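Local coordinates for TOG array regulator of axonemal microtubules protein 1 (Mus musculus, PDB 5DN7) that binds microtubules and promotes their polymerization through its TOG regions, of which this chain holds the second, and takes part in building primary cilia and setting their length, at residues Gly98-Ile109 with Leu134-Val143. Residues are numbered along the deposited sequence; the frame is centred on the assembly and turned at random.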
ATOM      1  N   GLY A  98      -6.455  -7.150  14.757  1.00 36.45           N
ATOM      2  CA  GLY A  98      -7.272  -8.129  14.092  1.00 41.84           C
ATOM      3  C   GLY A  98      -8.421  -7.517  13.337  1.00 47.17           C
ATOM      4  O   GLY A  98      -8.177  -6.690  12.470  1.00 45.63           O
ATOM      5  N   GLU A  99      -9.639  -7.957  13.634  1.00 42.23           N
ATOM      6  CA  GLU A  99     -10.826  -7.477  12.943  1.00 39.43           C
ATOM      7  C   GLU A  99     -11.036  -6.002  13.239  1.00 39.63           C
ATOM      8  O   GLU A  99     -11.469  -5.240  12.374  1.00 46.95           O
ATOM      9  CB  GLU A  99     -12.057  -8.279  13.367  1.00 49.61           C
ATOM     10  CG  GLU A  99     -12.662  -7.835  14.690  1.00 64.77           C
ATOM     11  CD  GLU A  99     -13.849  -8.683  15.101  1.00 81.92           C
ATOM     12  OE1 GLU A  99     -14.994  -8.195  14.998  1.00 84.37           O
ATOM     13  OE2 GLU A  99     -13.637  -9.838  15.527  1.00 85.22           O
ATOM     14  N   GLN A 100     -10.614  -5.583  14.393  1.00 40.91           N
ATOM     15  CA  GLN A 100     -10.841  -4.251  14.824  1.00 39.80           C
ATOM     16  C   GLN A 100     -10.188  -3.304  13.819  1.00 33.96           C
ATOM     17  O   GLN A 100     -10.447  -2.138  13.827  1.00 36.23           O
ATOM     18  CB  GLN A 100     -10.215  -4.051  16.187  1.00 42.60           C
ATOM     19  CG  GLN A 100     -11.161  -4.148  17.354  1.00 47.24           C
ATOM     20  CD  GLN A 100     -10.582  -3.582  18.622  1.00 48.00           C
ATOM     21  OE1 GLN A 100     -10.776  -2.435  18.928  1.00 46.24           O
ATOM     22  NE2 GLN A 100      -9.890  -4.398  19.358  1.00 43.02           N
ATOM     23  N   VAL A 101      -9.306  -3.815  12.980  1.00 32.71           N
ATOM     24  CA  VAL A 101      -8.655  -2.954  12.036  1.00 33.82           C
ATOM     25  C   VAL A 101      -9.657  -2.407  11.085  1.00 37.79           C
ATOM     26  O   VAL A 101      -9.481  -1.351  10.556  1.00 40.24           O
ATOM     27  CB  VAL A 101      -7.407  -3.533  11.358  1.00 37.69           C
ATOM     28  CG1 VAL A 101      -7.747  -4.348  10.143  1.00 41.67           C
ATOM     29  CG2 VAL A 101      -6.456  -2.425  10.995  1.00 33.97           C
ATOM     30  N   GLN A 102     -10.730  -3.135  10.898  1.00 38.28           N
ATOM     31  CA  GLN A 102     -11.741  -2.722   9.942  1.00 43.00           C
ATOM     32  C   GLN A 102     -12.221  -1.349  10.375  1.00 40.83           C
ATOM     33  O   GLN A 102     -12.480  -0.479   9.544  1.00 46.73           O
ATOM     34  CB  GLN A 102     -12.906  -3.712   9.924  1.00 47.20           C
ATOM     35  CG  GLN A 102     -13.928  -3.447   8.831  1.00 56.78           C
ATOM     36  CD  GLN A 102     -14.615  -4.713   8.357  1.00 64.40           C
ATOM     37  OE1 GLN A 102     -13.964  -5.651   7.897  1.00 68.31           O
ATOM     38  NE2 GLN A 102     -15.938  -4.746   8.469  1.00 65.37           N
ATOM     39  N   GLN A 103     -12.334  -1.159  11.685  1.00 38.78           N
ATOM     40  CA  GLN A 103     -12.742   0.102  12.219  1.00 35.07           C
ATOM     41  C   GLN A 103     -11.730   1.152  11.883  1.00 44.75           C
ATOM     42  O   GLN A 103     -12.059   2.308  11.828  1.00 39.17           O
ATOM     43  CB  GLN A 103     -12.894   0.017  13.736  1.00 36.26           C
ATOM     44  CG  GLN A 103     -13.281   1.321  14.383  1.00 47.71           C
ATOM     45  CD  GLN A 103     -14.591   1.869  13.828  1.00 52.80           C
ATOM     46  OE1 GLN A 103     -15.600   1.265  13.970  1.00 49.83           O
ATOM     47  NE2 GLN A 103     -14.544   3.010  13.179  1.00 53.91           N
ATOM     48  N   PHE A 104     -10.475   0.784  11.674  1.00 44.89           N
ATOM     49  CA  PHE A 104      -9.557   1.903  11.424  1.00 34.14           C
ATOM     50  C   PHE A 104      -8.901   1.914  10.042  1.00 37.29           C
ATOM     51  O   PHE A 104      -7.782   2.425   9.872  1.00 32.21           O
ATOM     52  CB  PHE A 104      -8.460   1.910  12.487  1.00 29.90           C
ATOM     53  CG  PHE A 104      -8.983   2.003  13.878  1.00 34.89           C
ATOM     54  CD1 PHE A 104      -9.332   3.229  14.412  1.00 32.93           C
ATOM     55  CD2 PHE A 104      -9.139   0.870  14.652  1.00 29.84           C
ATOM     56  CE1 PHE A 104      -9.822   3.319  15.688  1.00 33.67           C
ATOM     57  CE2 PHE A 104      -9.637   0.954  15.928  1.00 30.82           C
ATOM     58  CZ  PHE A 104      -9.973   2.182  16.451  1.00 35.48           C
ATOM     59  N   LEU A 105      -9.596   1.357   9.060  1.00 36.39           N
ATOM     60  CA  LEU A 105      -9.032   1.165   7.733  1.00 36.09           C
ATOM     61  C   LEU A 105      -8.554   2.472   7.081  1.00 38.70           C
ATOM     62  O   LEU A 105      -7.462   2.543   6.480  1.00 22.71           O
ATOM     63  CB  LEU A 105     -10.066   0.492   6.846  1.00 39.33           C
ATOM     64  CG  LEU A 105      -9.556  -0.087   5.540  1.00 40.29           C
ATOM     65  CD1 LEU A 105      -8.465  -1.095   5.854  1.00 34.75           C
ATOM     66  CD2 LEU A 105     -10.720  -0.721   4.785  1.00 32.80           C
ATOM     67  N   GLY A 106      -9.383   3.503   7.215  1.00 41.84           N
ATOM     68  CA  GLY A 106      -9.117   4.808   6.631  1.00 37.66           C
ATOM     69  C   GLY A 106      -7.862   5.479   7.152  1.00 39.41           C
ATOM     70  O   GLY A 106      -6.964   5.814   6.366  1.00 38.39           O
ATOM     71  N   PRO A 107      -7.807   5.717   8.475  1.00 39.42           N
ATOM     72  CA  PRO A 107      -6.613   6.229   9.151  1.00 32.86           C
ATOM     73  C   PRO A 107      -5.344   5.410   8.875  1.00 26.18           C
ATOM     74  O   PRO A 107      -4.311   5.997   8.564  1.00 27.45           O
ATOM     75  CB  PRO A 107      -7.000   6.150  10.632  1.00 32.18           C
ATOM     76  CG  PRO A 107      -8.443   6.370  10.640  1.00 35.25           C
ATOM     77  CD  PRO A 107      -8.976   5.720   9.375  1.00 38.64           C
ATOM     78  N   VAL A 108      -5.408   4.088   8.986  1.00 27.67           N
ATOM     79  CA  VAL A 108      -4.209   3.284   8.774  1.00 23.69           C
ATOM     80  C   VAL A 108      -3.747   3.438   7.321  1.00 25.57           C
ATOM     81  O   VAL A 108      -2.550   3.569   7.058  1.00 20.97           O
ATOM     82  CB  VAL A 108      -4.427   1.795   9.132  1.00 25.39           C
ATOM     83  CG1 VAL A 108      -3.213   0.940   8.708  1.00 16.72           C
ATOM     84  CG2 VAL A 108      -4.660   1.640  10.624  1.00 20.83           C
ATOM     85  N   ILE A 109      -4.687   3.470   6.376  1.00 29.81           N
ATOM     86  CA  ILE A 109      -4.286   3.654   4.978  1.00 32.29           C
ATOM     87  C   ILE A 109      -3.720   5.068   4.713  1.00 25.32           C
ATOM     88  O   ILE A 109      -2.766   5.205   3.956  1.00 21.01           O
ATOM     89  CB  ILE A 109      -5.450   3.343   3.997  1.00 34.05           C
ATOM     90  CG1 ILE A 109      -5.587   1.830   3.828  1.00 32.59           C
ATOM     91  CG2 ILE A 109      -5.194   3.956   2.621  1.00 26.77           C
ATOM     92  CD1 ILE A 109      -6.635   1.397   2.776  1.00 38.42           C
ATOM     93  N   LEU A 134      -3.629  -5.651   5.964  1.00 16.32           N
ATOM     94  CA  LEU A 134      -4.912  -5.021   5.684  1.00 22.40           C
ATOM     95  C   LEU A 134      -5.710  -5.849   4.687  1.00 24.64           C
ATOM     96  O   LEU A 134      -6.875  -6.138   4.918  1.00 19.22           O
ATOM     97  CB  LEU A 134      -4.743  -3.598   5.145  1.00 18.20           C
ATOM     98  CG  LEU A 134      -4.241  -2.498   6.089  1.00 26.63           C
ATOM     99  CD1 LEU A 134      -4.244  -1.154   5.368  1.00 21.26           C
ATOM    100  CD2 LEU A 134      -5.049  -2.424   7.380  1.00 18.13           C
ATOM    101  N   MET A 135      -5.078  -6.237   3.583  1.00 22.81           N
ATOM    102  CA  MET A 135      -5.784  -7.027   2.579  1.00 24.90           C
ATOM    103  C   MET A 135      -6.257  -8.358   3.124  1.00 24.91           C
ATOM    104  O   MET A 135      -7.321  -8.844   2.747  1.00 26.17           O
ATOM    105  CB  MET A 135      -4.906  -7.282   1.370  1.00 17.83           C
ATOM    106  CG  MET A 135      -4.634  -6.049   0.586  1.00 29.71           C
ATOM    107  SD  MET A 135      -3.440  -6.388  -0.682  1.00 31.06           S
ATOM    108  CE  MET A 135      -3.307  -4.705  -1.255  1.00 40.10           C
ATOM    109  N   LYS A 136      -5.436  -8.958   3.978  1.00 25.59           N
ATOM    110  CA  LYS A 136      -5.799 -10.214   4.601  1.00 27.44           C
ATOM    111  C   LYS A 136      -7.047 -10.054   5.471  1.00 30.18           C
ATOM    112  O   LYS A 136      -7.889 -10.942   5.522  1.00 30.11           O
ATOM    113  CB  LYS A 136      -4.648 -10.740   5.448  1.00 32.92           C
ATOM    114  CG  LYS A 136      -4.900 -12.134   6.021  1.00 47.16           C
ATOM    115  CD  LYS A 136      -4.191 -12.334   7.357  1.00 58.44           C
ATOM    116  CE  LYS A 136      -2.740 -11.877   7.290  1.00 70.46           C
ATOM    117  NZ  LYS A 136      -1.982 -12.481   6.151  1.00 74.08           N
ATOM    118  N   GLU A 137      -7.169  -8.910   6.139  1.00 33.93           N
ATOM    119  CA  GLU A 137      -8.233  -8.720   7.123  1.00 32.08           C
ATOM    120  C   GLU A 137      -9.560  -8.229   6.523  1.00 32.52           C
ATOM    121  O   GLU A 137     -10.624  -8.719   6.899  1.00 34.76           O
ATOM    122  CB  GLU A 137      -7.764  -7.754   8.222  1.00 34.01           C
ATOM    123  CG  GLU A 137      -6.700  -8.348   9.148  1.00 42.62           C
ATOM    124  CD  GLU A 137      -7.207  -9.591   9.891  1.00 52.19           C
ATOM    125  OE1 GLU A 137      -6.492 -10.622   9.896  1.00 52.06           O
ATOM    126  OE2 GLU A 137      -8.328  -9.537  10.460  1.00 52.69           O
ATOM    127  N   VAL A 138      -9.512  -7.277   5.593  1.00 29.84           N
ATOM    128  CA  VAL A 138     -10.757  -6.759   5.018  1.00 30.44           C
ATOM    129  C   VAL A 138     -10.926  -7.068   3.527  1.00 28.77           C
ATOM    130  O   VAL A 138     -11.857  -6.589   2.884  1.00 34.71           O
ATOM    131  CB  VAL A 138     -10.869  -5.235   5.248  1.00 28.42           C
ATOM    132  CG1 VAL A 138     -10.424  -4.909   6.661  1.00 29.39           C
ATOM    133  CG2 VAL A 138     -10.042  -4.437   4.234  1.00 30.31           C
ATOM    134  N   GLY A 139     -10.046  -7.888   2.977  1.00 27.17           N
ATOM    135  CA  GLY A 139     -10.149  -8.235   1.575  1.00 32.40           C
ATOM    136  C   GLY A 139      -9.441  -7.225   0.683  1.00 28.20           C
ATOM    137  O   GLY A 139      -9.476  -6.021   0.932  1.00 23.72           O
ATOM    138  N   PRO A 140      -8.768  -7.730  -0.355  1.00 26.28           N
ATOM    139  CA  PRO A 140      -7.918  -6.940  -1.261  1.00 17.00           C
ATOM    140  C   PRO A 140      -8.663  -5.857  -2.047  1.00 18.77           C
ATOM    141  O   PRO A 140      -8.124  -4.762  -2.228  1.00 24.08           O
ATOM    142  CB  PRO A 140      -7.354  -7.997  -2.216  1.00 15.87           C
ATOM    143  CG  PRO A 140      -8.301  -9.182  -2.101  1.00 17.04           C
ATOM    144  CD  PRO A 140      -8.757  -9.167  -0.680  1.00 20.48           C
ATOM    145  N   GLN A 141      -9.877  -6.138  -2.505  1.00 24.51           N
ATOM    146  CA  GLN A 141     -10.568  -5.164  -3.346  1.00 25.63           C
ATOM    147  C   GLN A 141     -10.865  -3.863  -2.591  1.00 24.13           C
ATOM    148  O   GLN A 141     -10.569  -2.782  -3.098  1.00 27.18           O
ATOM    149  CB  GLN A 141     -11.851  -5.756  -3.929  1.00 26.40           C
ATOM    150  CG  GLN A 141     -12.546  -4.836  -4.946  1.00 29.63           C
ATOM    151  CD  GLN A 141     -11.634  -4.472  -6.104  1.00 35.87           C
ATOM    152  OE1 GLN A 141     -11.441  -5.258  -7.041  1.00 32.94           O
ATOM    153  NE2 GLN A 141     -11.032  -3.286  -6.029  1.00 38.67           N
ATOM    154  N   ARG A 142     -11.439  -3.959  -1.392  1.00 26.53           N
ATOM    155  CA  ARG A 142     -11.643  -2.778  -0.538  1.00 29.77           C
ATOM    156  C   ARG A 142     -10.369  -1.907  -0.396  1.00 20.45           C
ATOM    157  O   ARG A 142     -10.355  -0.703  -0.764  1.00 32.99           O
ATOM    158  CB  ARG A 142     -12.129  -3.213   0.851  1.00 21.47           C
ATOM    159  CG  ARG A 142     -13.641  -3.102   1.036  1.00 44.84           C
ATOM    160  CD  ARG A 142     -14.059  -3.115   2.520  1.00 56.14           C
ATOM    161  NE  ARG A 142     -14.080  -1.773   3.109  1.00 57.93           N
ATOM    162  CZ  ARG A 142     -14.272  -1.521   4.404  1.00 56.01           C
ATOM    163  NH1 ARG A 142     -14.453  -2.524   5.262  1.00 52.31           N
ATOM    164  NH2 ARG A 142     -14.274  -0.266   4.844  1.00 49.05           N
ATOM    165  N   VAL A 143      -9.313  -2.540   0.130  1.00 22.63           N
ATOM    166  CA  VAL A 143      -7.990  -1.912   0.280  1.00 14.97           C
ATOM    167  C   VAL A 143      -7.602  -1.195  -1.007  1.00 21.12           C
ATOM    168  O   VAL A 143      -7.271  -0.015  -0.983  1.00 21.67           O
ATOM    169  CB  VAL A 143      -6.894  -2.932   0.629  1.00 19.65           C
ATOM    170  CG1 VAL A 143      -5.490  -2.275   0.572  1.00 23.13           C
ATOM    171  CG2 VAL A 143      -7.128  -3.549   1.986  1.00 21.31           C
TER
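Leu134 and Leu105 illustrate how two antiparallel helices of a HEAT-type repeat pack through aliphatic side-chain ends, with no hydrogen bond passing between the segments. The two methyls of Leu134 divide the work: CD1 lies 3.6 Å from Ile109 CG1, while CD2 meets CG2 of Val101, in the turns before helix 105-114, at 3.9 Å and also touches Leu105 CD1. Val108 CG1 borders both methyls. Leu105, its CG trans to the backbone nitrogen (chi1 -166°), extends toward helix 121-138 and meets Val138 tip to tip, CD2 to CG2 at 3.8 Å. The same CD2 sits over one face of the Arg142 guanidinium, offset toward its rim and 3.6 Å from NH2. Gln102 borders that group at its edge, CG 3.7 Å from NH1 and near the plane, with amide and guanidinium planes turned 76° apart. Replacing Leu105 by an alanine would probably leave Leu134 and Val138 facing a gap and let the Arg142 guanidinium turn more freely. Glu137 CB lies 3.9 Å from Val101 CG1. Gly98, with positive phi, follows helix 80-97; Gly139, also with positive phi, separates helix 121-138 from helix 140-148. Segments 105-109 and 134-138 run at 171° with axes 12.5 Å apart, within what is predicted to be one HEAT repeat of the TOG solenoid. Leu146 of helix 140-148 also packs on Leu105 and Ile109, Phe104 turns back to helix 61-74, and Met135 packs against helix 156-172, placing the contact between successive helical layers.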